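Local coordinates for protein aspartokinase (Synechocystis, PDB 3L76) that probably catalyses the ATP-dependent phosphorylation of aspartate to 4-phospho-L-aspartate, and carries ACT domains that bind lysine and threonine, at residues Val318-Leu323 and Val351-Ala356; Leu69-Glu74 and Ile147-Arg152. All blocks are in the same frame, centred on the assembly; numbering follows the deposited sequence.

Contact 1: Val318-Leu323 and Val351-Ala356; sequences VVKDLL and VEKGIA
Lys320 reaches across to Lys353 from a turn of the chain, and its ammonium nitrogen closes the one hydrogen bond between the segments, NZ to Lys353 O at 2.9 Å. The donor lies nearly on the carbonyl axis (176°), placed there by a long extended chain that bends only at its last torsion, chi4 -37°. On the way the two lysine side chains cross at about a right angle, Lys320 CD lying 3.7 Å from Lys353 NZ. Lys320 NZ and Lys353 NZ stay 5.0 Å apart. Gln270 O accepts a second bond from Lys320 NZ, and the carboxylate oxygen OD1 of Asp269 accepts one from the backbone N of Lys320. A leucine in place of Lys320 would probably leave the carbonyls of Lys353 and Gln270 without this donor and take away the one polar tie between the two segments. Further on, Leu323 points toward the strand, where its CG and CD2 each lie 3.6 Å from CG2 of Val351. Leu323 opens helix 323-333, and it rests as well on Ala271 and Val273 of strand 271-279. The contact thus joins the link between strand 311-318 and that helix, in an ACT domain, to the broken strand 348-361, where Ala356 pairs with Ile400.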
ATOM      1  N   VAL A 318      35.964   4.768 -42.758  1.00 31.63           N
ATOM      2  CA  VAL A 318      35.474   4.264 -43.998  1.00 36.69           C
ATOM      3  C   VAL A 318      35.867   2.778 -43.977  1.00 42.80           C
ATOM      4  O   VAL A 318      36.737   2.367 -43.200  1.00 36.03           O
ATOM      5  CB  VAL A 318      36.192   5.104 -45.088  1.00 39.87           C
ATOM      6  CG1 VAL A 318      37.095   4.300 -46.008  1.00 40.02           C
ATOM      7  CG2 VAL A 318      35.300   6.208 -45.697  1.00 21.09           C
ATOM      8  N   VAL A 319      35.186   1.969 -44.775  1.00 25.44           N
ATOM      9  CA  VAL A 319      35.549   0.567 -44.928  1.00 35.26           C
ATOM     10  C   VAL A 319      36.964   0.465 -45.521  1.00 42.35           C
ATOM     11  O   VAL A 319      37.324   1.261 -46.388  1.00 52.46           O
ATOM     12  CB  VAL A 319      34.504  -0.136 -45.820  1.00 49.04           C
ATOM     13  CG1 VAL A 319      35.121  -1.297 -46.594  1.00 75.21           C
ATOM     14  CG2 VAL A 319      33.320  -0.583 -44.961  1.00 27.84           C
ATOM     15  N   LYS A 320      37.754  -0.498 -45.043  1.00 34.48           N
ATOM     16  CA  LYS A 320      39.150  -0.663 -45.453  1.00 43.26           C
ATOM     17  C   LYS A 320      39.424  -0.522 -46.965  1.00 54.17           C
ATOM     18  O   LYS A 320      40.395   0.126 -47.383  1.00 49.88           O
ATOM     19  CB  LYS A 320      39.707  -2.009 -44.973  1.00 28.00           C
ATOM     20  CG  LYS A 320      40.189  -2.040 -43.535  1.00 52.82           C
ATOM     21  CD  LYS A 320      40.904  -3.360 -43.220  1.00 30.07           C
ATOM     22  CE  LYS A 320      41.122  -3.533 -41.712  1.00 52.56           C
ATOM     23  NZ  LYS A 320      41.462  -2.266 -40.962  1.00 55.04           N
ATOM     24  N   ASP A 321      38.563  -1.132 -47.769  1.00 37.95           N
ATOM     25  CA  ASP A 321      38.712  -1.181 -49.218  0.57 50.92           C
ATOM     26  C   ASP A 321      38.446   0.161 -49.881  1.00 64.53           C
ATOM     27  O   ASP A 321      38.768   0.371 -51.061  1.00 61.20           O
ATOM     28  CB  ASP A 321      37.762  -2.228 -49.806  0.57 59.95           C
ATOM     29  CG  ASP A 321      38.251  -3.646 -49.595  0.57 50.20           C
ATOM     30  OD1 ASP A 321      39.462  -3.832 -49.361  0.57 38.20           O
ATOM     31  OD2 ASP A 321      37.425  -4.574 -49.672  0.57 30.07           O
ATOM     32  N   LEU A 322      37.829   1.055 -49.125  1.00 48.23           N
ATOM     33  CA  LEU A 322      37.494   2.381 -49.621  1.00 46.48           C
ATOM     34  C   LEU A 322      38.500   3.447 -49.191  1.00 37.45           C
ATOM     35  O   LEU A 322      38.431   4.583 -49.645  1.00 55.65           O
ATOM     36  CB  LEU A 322      36.094   2.763 -49.144  1.00 44.22           C
ATOM     37  CG  LEU A 322      35.109   3.024 -50.274  1.00 60.20           C
ATOM     38  CD1 LEU A 322      35.508   2.249 -51.502  1.00 42.50           C
ATOM     39  CD2 LEU A 322      33.749   2.617 -49.834  1.00 24.97           C
ATOM     40  N   LEU A 323      39.424   3.081 -48.305  1.00 28.14           N
ATOM     41  CA  LEU A 323      40.393   4.043 -47.773  1.00 37.37           C
ATOM     42  C   LEU A 323      41.169   4.777 -48.870  1.00 62.26           C
ATOM     43  O   LEU A 323      41.317   5.998 -48.835  1.00 59.73           O
ATOM     44  CB  LEU A 323      41.396   3.349 -46.864  1.00 28.34           C
ATOM     45  CG  LEU A 323      42.500   4.313 -46.442  1.00 43.10           C
ATOM     46  CD1 LEU A 323      41.882   5.430 -45.626  1.00 35.59           C
ATOM     47  CD2 LEU A 323      43.591   3.605 -45.662  1.00 34.47           C
ATOM     48  N   VAL A 351      46.189   9.223 -42.803  1.00 40.93           N
ATOM     49  CA  VAL A 351      45.432   8.029 -43.089  1.00 26.53           C
ATOM     50  C   VAL A 351      45.941   6.973 -42.121  1.00 39.64           C
ATOM     51  O   VAL A 351      47.122   6.960 -41.797  1.00 36.37           O
ATOM     52  CB  VAL A 351      45.641   7.660 -44.585  1.00 30.75           C
ATOM     53  CG1 VAL A 351      46.808   6.704 -44.754  1.00 28.94           C
ATOM     54  CG2 VAL A 351      44.401   7.116 -45.168  1.00 61.76           C
ATOM     55  N   GLU A 352      45.052   6.122 -41.614  1.00 48.95           N
ATOM     56  CA  GLU A 352      45.460   5.113 -40.634  1.00 24.18           C
ATOM     57  C   GLU A 352      44.700   3.810 -40.863  1.00 31.46           C
ATOM     58  O   GLU A 352      43.480   3.760 -40.722  1.00 35.24           O
ATOM     59  CB  GLU A 352      45.237   5.642 -39.217  1.00 34.96           C
ATOM     60  CG  GLU A 352      45.855   4.790 -38.108  1.00 20.48           C
ATOM     61  CD  GLU A 352      45.396   5.208 -36.739  1.00 35.41           C
ATOM     62  OE1 GLU A 352      44.552   6.129 -36.635  1.00 39.56           O
ATOM     63  OE2 GLU A 352      45.872   4.603 -35.765  1.00 39.17           O
ATOM     64  N   LYS A 353      45.423   2.754 -41.219  1.00 39.30           N
ATOM     65  CA  LYS A 353      44.770   1.545 -41.710  1.00 45.67           C
ATOM     66  C   LYS A 353      44.489   0.493 -40.634  1.00 60.51           C
ATOM     67  O   LYS A 353      43.561  -0.309 -40.782  1.00 51.56           O
ATOM     68  CB  LYS A 353      45.585   0.938 -42.852  1.00 33.71           C
ATOM     69  CG  LYS A 353      44.719   0.330 -43.972  1.00 78.86           C
ATOM     70  CD  LYS A 353      44.698  -1.202 -43.963  1.00 73.39           C
ATOM     71  CE  LYS A 353      43.961  -1.741 -45.181  1.00 83.43           C
ATOM     72  NZ  LYS A 353      43.965  -3.237 -45.229  1.00 89.64           N
ATOM     73  N   GLY A 354      45.273   0.485 -39.555  1.00 35.28           N
ATOM     74  CA  GLY A 354      45.235  -0.668 -38.659  1.00 34.00           C
ATOM     75  C   GLY A 354      44.442  -0.454 -37.393  1.00 33.41           C
ATOM     76  O   GLY A 354      44.938  -0.671 -36.300  1.00 27.68           O
ATOM     77  N   ILE A 355      43.211  -0.001 -37.549  1.00 33.96           N
ATOM     78  CA  ILE A 355      42.371   0.338 -36.421  1.00 26.60           C
ATOM     79  C   ILE A 355      41.156  -0.595 -36.332  1.00 34.01           C
ATOM     80  O   ILE A 355      40.810  -1.299 -37.288  1.00 27.61           O
ATOM     81  CB  ILE A 355      41.847   1.772 -36.546  1.00 27.97           C
ATOM     82  CG1 ILE A 355      41.118   1.947 -37.883  1.00 30.53           C
ATOM     83  CG2 ILE A 355      42.985   2.743 -36.408  1.00 17.95           C
ATOM     84  CD1 ILE A 355      40.399   3.270 -38.038  1.00 32.13           C
ATOM     85  N   ALA A 356      40.514  -0.585 -35.172  1.00 30.32           N
ATOM     86  CA  ALA A 356      39.228  -1.237 -35.001  1.00 29.65           C
ATOM     87  C   ALA A 356      38.347  -0.280 -34.236  1.00 39.92           C
ATOM     88  O   ALA A 356      38.837   0.587 -33.501  1.00 42.01           O
ATOM     89  CB  ALA A 356      39.368  -2.562 -34.253  1.00 24.24           C
TER

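Contact 2: Leu69-Glu74 and Ile147-Arg152; sequences LLSTGE and ITTLGR
Thr149 presses its methyl group against helix 63-87, between the backbone of Ser71 and the side chain of Glu74, and this van der Waals packing carries most of the contact. Its CG2 lies 3.4 Å from Ser71 CA and 3.7 Å from Ser71 CB. One turn further along the helix, the methylene CG of Glu74 comes within 3.7 Å of the same Thr149 CG2. The Glu74 chain folds at its second torsion (chi2 -129°), which brings the carboxylate end to the Thr149 methyl, the two side chains crossing at a slant. Leu70 adds a looser touch from its CB to the hydroxyl side of Thr149, at 4.2 Å from OG1.

Where the chain turns its corner, Ile147 makes a second patch with the helix. Its CG2 branch meets Ser71 OG at 3.5 Å, and Ser71 CB packs over the backbone of Thr148, 4.0 Å from CA.

No hydrogen bond crosses between the two segments. Ser71 OG bonds to Gln75 on its own helix. Thr72, on a face of the helix turned from the loop, gives its hydroxyl to Leu69 O (2.8 Å, 162° at the carbonyl); that oxygen also accepts Thr72 N, a doubled grip within one helical turn. Thr148 pairs with Phe136 of strand 130-138.

Other elements border the contact: Ser155 of helix 154-166 touches Glu74, and Ile147 meets Ile147 of the second subunit, while Gln75 of that subunit packs on Thr72. Within the amino acid kinase domain the chemistry implies a modest fit, 221 Å² buried: oxygens of Ser71 and Glu74 lie against the methyl groups of Ile147 and Thr149, so helix and loop are matched by shape and not by a bond.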
ATOM      1  N   LEU A  69       6.336   1.477  -0.431  1.00 74.83           N
ATOM      2  CA  LEU A  69       5.551   2.702  -0.430  1.00 70.51           C
ATOM      3  C   LEU A  69       4.995   3.007  -1.819  1.00 64.91           C
ATOM      4  O   LEU A  69       3.785   3.157  -2.008  1.00 61.95           O
ATOM      5  CB  LEU A  69       6.410   3.862   0.060  1.00 61.91           C
ATOM      6  CG  LEU A  69       5.684   5.099   0.570  1.00 67.85           C
ATOM      7  CD1 LEU A  69       6.708   6.114   1.011  1.00 71.46           C
ATOM      8  CD2 LEU A  69       4.796   5.679  -0.508  1.00 83.11           C
ATOM      9  N   LEU A  70       5.892   3.083  -2.792  1.00 49.50           N
ATOM     10  CA  LEU A  70       5.523   3.446  -4.158  1.00 75.84           C
ATOM     11  C   LEU A  70       4.627   2.386  -4.803  1.00 61.37           C
ATOM     12  O   LEU A  70       3.830   2.686  -5.694  1.00 68.60           O
ATOM     13  CB  LEU A  70       6.782   3.718  -5.005  1.00 48.33           C
ATOM     14  CG  LEU A  70       7.367   5.139  -4.929  1.00 74.93           C
ATOM     15  CD1 LEU A  70       8.004   5.467  -3.570  1.00 66.21           C
ATOM     16  CD2 LEU A  70       8.373   5.367  -6.056  1.00 59.76           C
ATOM     17  N   SER A  71       4.756   1.152  -4.336  1.00 64.55           N
ATOM     18  CA  SER A  71       3.926   0.052  -4.819  1.00 67.91           C
ATOM     19  C   SER A  71       2.445   0.216  -4.491  1.00 73.95           C
ATOM     20  O   SER A  71       1.597  -0.353  -5.180  1.00 79.86           O
ATOM     21  CB  SER A  71       4.412  -1.277  -4.240  1.00 59.47           C
ATOM     22  OG  SER A  71       3.329  -2.176  -4.093  1.00 91.14           O
ATOM     23  N   THR A  72       2.130   0.977  -3.444  1.00 63.58           N
ATOM     24  CA  THR A  72       0.744   1.064  -2.980  1.00 71.04           C
ATOM     25  C   THR A  72      -0.169   1.824  -3.941  1.00 65.44           C
ATOM     26  O   THR A  72      -1.361   1.507  -4.050  1.00 44.82           O
ATOM     27  CB  THR A  72       0.630   1.698  -1.586  1.00 69.69           C
ATOM     28  OG1 THR A  72       1.006   3.076  -1.661  1.00 67.99           O
ATOM     29  CG2 THR A  72       1.507   0.956  -0.572  1.00 56.74           C
ATOM     30  N   GLY A  73       0.391   2.815  -4.633  1.00 52.42           N
ATOM     31  CA  GLY A  73      -0.369   3.589  -5.602  1.00 57.37           C
ATOM     32  C   GLY A  73      -0.809   2.743  -6.781  1.00 59.23           C
ATOM     33  O   GLY A  73      -1.881   2.947  -7.357  1.00 66.70           O
ATOM     34  N   GLU A  74       0.038   1.783  -7.130  1.00 59.18           N
ATOM     35  CA  GLU A  74      -0.224   0.849  -8.210  1.00 62.39           C
ATOM     36  C   GLU A  74      -1.297  -0.138  -7.784  1.00 59.86           C
ATOM     37  O   GLU A  74      -2.171  -0.508  -8.574  1.00 50.38           O
ATOM     38  CB  GLU A  74       1.057   0.096  -8.562  1.00 72.22           C
ATOM     39  CG  GLU A  74       2.297   0.972  -8.555  1.00 77.03           C
ATOM     40  CD  GLU A  74       3.101   0.821  -9.828  1.00 95.24           C
ATOM     41  OE1 GLU A  74       3.482  -0.327 -10.159  1.00 95.31           O
ATOM     42  OE2 GLU A  74       3.345   1.849 -10.499  1.00 82.91           O
ATOM     43  N   ILE A 147       5.281  -7.258  -1.995  1.00 73.29           N
ATOM     44  CA  ILE A 147       4.937  -6.481  -3.189  1.00 82.91           C
ATOM     45  C   ILE A 147       5.824  -5.234  -3.330  1.00 98.29           C
ATOM     46  O   ILE A 147       5.875  -4.379  -2.442  1.00 93.61           O
ATOM     47  CB  ILE A 147       3.449  -6.035  -3.220  1.00 73.11           C
ATOM     48  CG1 ILE A 147       2.525  -7.126  -2.680  1.00 77.65           C
ATOM     49  CG2 ILE A 147       3.040  -5.657  -4.635  1.00 60.70           C
ATOM     50  CD1 ILE A 147       1.077  -6.715  -2.626  1.00 55.81           C
ATOM     51  N   THR A 148       6.527  -5.139  -4.453  1.00 98.69           N
ATOM     52  CA  THR A 148       7.297  -3.947  -4.776  1.00 91.12           C
ATOM     53  C   THR A 148       7.193  -3.630  -6.258  1.00 84.94           C
ATOM     54  O   THR A 148       6.807  -4.476  -7.065  1.00 76.41           O
ATOM     55  CB  THR A 148       8.783  -4.106  -4.427  1.00 89.57           C
ATOM     56  OG1 THR A 148       9.327  -5.232  -5.133  1.00 72.45           O
ATOM     57  CG2 THR A 148       8.959  -4.300  -2.927  1.00115.53           C
ATOM     58  N   THR A 149       7.547  -2.404  -6.612  1.00 74.90           N
ATOM     59  CA  THR A 149       7.572  -2.002  -8.005  1.00 92.60           C
ATOM     60  C   THR A 149       9.017  -1.967  -8.494  1.00 89.21           C
ATOM     61  O   THR A 149       9.948  -2.190  -7.714  1.00 57.07           O
ATOM     62  CB  THR A 149       6.916  -0.636  -8.182  1.00 98.46           C
ATOM     63  OG1 THR A 149       7.601   0.328  -7.372  1.00 90.70           O
ATOM     64  CG2 THR A 149       5.464  -0.706  -7.756  1.00 74.46           C
ATOM     65  N   LEU A 150       9.204  -1.695  -9.782  1.00 97.68           N
ATOM     66  CA  LEU A 150      10.541  -1.693 -10.378  1.00 89.65           C
ATOM     67  C   LEU A 150      11.186  -0.309 -10.402  1.00 90.88           C
ATOM     68  O   LEU A 150      12.344  -0.170 -10.799  1.00 78.46           O
ATOM     69  CB  LEU A 150      10.509  -2.259 -11.802  1.00 65.87           C
ATOM     70  CG  LEU A 150       9.939  -3.666 -11.972  1.00 75.62           C
ATOM     71  CD1 LEU A 150       9.944  -4.073 -13.437  1.00 66.91           C
ATOM     72  CD2 LEU A 150      10.718  -4.658 -11.134  1.00 70.48           C
ATOM     73  N   GLY A 151      10.435   0.710  -9.995  1.00 89.81           N
ATOM     74  CA  GLY A 151      10.944   2.067  -9.976  1.00 95.57           C
ATOM     75  C   GLY A 151      10.227   3.006 -10.929  1.00121.84           C
ATOM     76  O   GLY A 151       9.128   2.706 -11.400  1.00139.49           O
ATOM     77  N   ARG A 152      10.863   4.140 -11.216  1.00128.72           N
ATOM     78  CA  ARG A 152      10.256   5.210 -12.008  1.00140.11           C
ATOM     79  C   ARG A 152       9.649   4.725 -13.323  1.00152.44           C
ATOM     80  O   ARG A 152       8.445   4.875 -13.553  1.00171.20           O
ATOM     81  CB  ARG A 152      11.272   6.315 -12.269  1.00140.26           C
TER

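In the fold
The two contacts lie on opposite sides of the chain's centre, their own centres about 51 Å apart, and share no helix or strand. Both are partly buried, yet contact 2 has more buried residues and none exposed among those that touch, whereas contact 1 includes a solvent-exposed lysine. Each sets a helix or its start against a strand region, but by different means: contact 1 combines a charged hydrogen bond with aliphatic packing, and contact 2 relies on packing alone. Their surroundings differ too. Contact 1 belongs to the regulatory ACT region and meets no other subunit, while contact 2 sits in the kinase domain beside the second subunit.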